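Local structure of TqaA (Penicillium aethiopicum, 5DLK) at residues V273-P278 / A284-A289. The protein probably serves as a fungal nonribosomal peptide synthetase, with its terminal condensation-like domain, the part present here, closing the peptide into a macrocycle. Residues are numbered along the deposited sequence; the frame is centred on the assembly and turned at random.
Sequences VPPTLP and ATLVKA
The pyrrolidine ring of Pro275 meets Leu286 through its CB and CG carbons: the methyl CD2 of Leu286 lies beyond that end of the ring rather than over either face. CB of Pro275 is 3.4 Å from CD2 of Leu286, tighter than an ordinary van der Waals contact, while CG of Pro275 stays 3.9 Å from the same methyl. Leu277 reaches that methyl from another direction, its own CD2 standing 3.9 Å from CD2 of Leu286. Seen from the shared methyl, the directions to Pro275 CB and Leu277 CD2 are nearly at right angles, so one branch of Leu286 fits the corner between two residues of the loop. With CG anti to the backbone N (chi1 -177°), Leu286 extends from the helix toward the loop. The CA-CB bond of Leu277 does not point at the helix; setting CG anti to the carbonyl carbon (chi1 -64°) helps bring CD2 across, while CD1 is directed elsewhere. No hydrogen bond joins 273-278 to 284-289, and the two backbones stay well apart, the CA atoms of Leu277 and Leu286 being 7.9 Å from each other. Within the condensation domain, this loop leads from strand 265-272, at the border of a six-stranded mixed sheet, into helix 283-299, which continues to the parallel but non-adjacent strand 303-310: a beta-alpha-beta crossover. The connection passes Thr282, a residue that binds the phosphopantetheine arm. The side chain of Leu277 is about 6 Å from that of Thr282. Ile460 of helix 446-465 touches both Pro275 and Leu286, and Leu350 of helix 346-358 also packs on buried Leu286. Alongside, the backbone N of Thr276 is hydrogen-bonded to OG of Ser464.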
loop_
_atom_site.group_PDB
_atom_site.type_symbol
_atom_site.label_atom_id
_atom_site.label_comp_id
_atom_site.label_asym_id
_atom_site.label_seq_id
_atom_site.Cartn_x
_atom_site.Cartn_y
_atom_site.Cartn_z
ATOM N N VAL A 273 -21.453 -3.248 13.331
ATOM C CA VAL A 273 -21.665 -4.680 13.253
ATOM C C VAL A 273 -21.229 -5.168 11.873
ATOM O O VAL A 273 -21.571 -4.519 10.889
ATOM C CB VAL A 273 -23.130 -5.027 13.479
ATOM C CG1 VAL A 273 -23.349 -6.524 13.314
ATOM C CG2 VAL A 273 -23.567 -4.521 14.860
ATOM N N PRO A 274 -20.454 -6.271 11.803
ATOM C CA PRO A 274 -19.984 -6.760 10.497
ATOM C C PRO A 274 -21.169 -7.008 9.580
ATOM O O PRO A 274 -22.094 -7.745 9.943
ATOM C CB PRO A 274 -19.255 -8.053 10.843
ATOM C CG PRO A 274 -18.693 -7.773 12.222
ATOM C CD PRO A 274 -19.811 -6.996 12.917
ATOM N N PRO A 275 -21.178 -6.340 8.420
ATOM C CA PRO A 275 -22.356 -6.432 7.559
ATOM C C PRO A 275 -22.595 -7.837 7.043
ATOM O O PRO A 275 -21.655 -8.598 6.811
ATOM C CB PRO A 275 -22.026 -5.483 6.402
ATOM C CG PRO A 275 -20.999 -4.558 6.944
ATOM C CD PRO A 275 -20.209 -5.341 7.942
ATOM N N THR A 276 -23.872 -8.158 6.892
ATOM C CA THR A 276 -24.323 -9.358 6.211
ATOM C C THR A 276 -24.269 -9.125 4.701
ATOM O O THR A 276 -24.885 -8.190 4.191
ATOM C CB THR A 276 -25.763 -9.722 6.630
ATOM O OG1 THR A 276 -25.800 -9.937 8.050
ATOM C CG2 THR A 276 -26.233 -10.976 5.896
ATOM N N LEU A 277 -23.514 -9.955 3.999
ATOM C CA LEU A 277 -23.348 -9.781 2.560
ATOM C C LEU A 277 -24.401 -10.541 1.776
ATOM O O LEU A 277 -24.572 -11.743 1.985
ATOM C CB LEU A 277 -21.969 -10.256 2.131
ATOM C CG LEU A 277 -20.792 -9.485 2.705
ATOM C CD1 LEU A 277 -19.519 -10.104 2.210
ATOM C CD2 LEU A 277 -20.891 -8.021 2.302
ATOM N N PRO A 278 -25.101 -9.854 0.850
ATOM C CA PRO A 278 -25.966 -10.582 -0.084
ATOM C C PRO A 278 -25.149 -11.568 -0.910
ATOM O O PRO A 278 -23.960 -11.338 -1.125
ATOM C CB PRO A 278 -26.551 -9.479 -0.967
ATOM C CG PRO A 278 -26.410 -8.233 -0.166
ATOM C CD PRO A 278 -25.167 -8.398 0.650
ATOM N N ALA A 284 -15.979 -5.272 -0.175
ATOM C CA ALA A 284 -15.455 -4.086 -0.860
ATOM C C ALA A 284 -16.557 -3.390 -1.669
ATOM O O ALA A 284 -16.652 -2.164 -1.674
ATOM C CB ALA A 284 -14.289 -4.456 -1.771
ATOM N N THR A 285 -17.380 -4.182 -2.346
ATOM C CA THR A 285 -18.512 -3.649 -3.107
ATOM C C THR A 285 -19.480 -2.887 -2.223
ATOM O O THR A 285 -19.946 -1.797 -2.563
ATOM C CB THR A 285 -19.250 -4.791 -3.840
ATOM O OG1 THR A 285 -18.378 -5.293 -4.851
ATOM C CG2 THR A 285 -20.544 -4.294 -4.516
ATOM N N LEU A 286 -19.793 -3.475 -1.077
ATOM C CA LEU A 286 -20.713 -2.847 -0.140
ATOM C C LEU A 286 -20.181 -1.478 0.307
ATOM O O LEU A 286 -20.905 -0.487 0.312
ATOM C CB LEU A 286 -20.937 -3.776 1.062
ATOM C CG LEU A 286 -21.944 -3.303 2.105
ATOM C CD1 LEU A 286 -23.301 -3.055 1.457
ATOM C CD2 LEU A 286 -22.081 -4.377 3.170
ATOM N N VAL A 287 -18.891 -1.408 0.632
ATOM C CA VAL A 287 -18.311 -0.149 1.049
ATOM C C VAL A 287 -18.296 0.884 -0.088
ATOM O O VAL A 287 -18.608 2.066 0.107
ATOM C CB VAL A 287 -16.870 -0.352 1.551
ATOM C CG1 VAL A 287 -16.224 0.995 1.814
ATOM C CG2 VAL A 287 -16.874 -1.248 2.802
ATOM N N LYS A 288 -17.912 0.441 -1.277
ATOM C CA LYS A 288 -17.813 1.369 -2.404
ATOM C C LYS A 288 -19.189 1.817 -2.899
ATOM O O LYS A 288 -19.348 2.971 -3.320
ATOM C CB LYS A 288 -16.981 0.719 -3.523
ATOM C CG LYS A 288 -15.511 0.664 -3.060
ATOM C CD LYS A 288 -14.703 -0.359 -3.826
ATOM C CE LYS A 288 -13.302 -0.481 -3.184
ATOM N NZ LYS A 288 -12.433 -1.468 -3.917
ATOM N N ALA A 289 -20.183 0.925 -2.848
ATOM C CA ALA A 289 -21.547 1.318 -3.220
ATOM C C ALA A 289 -22.088 2.346 -2.252
ATOM O O ALA A 289 -22.759 3.294 -2.656
ATOM C CB ALA A 289 -22.473 0.115 -3.262
#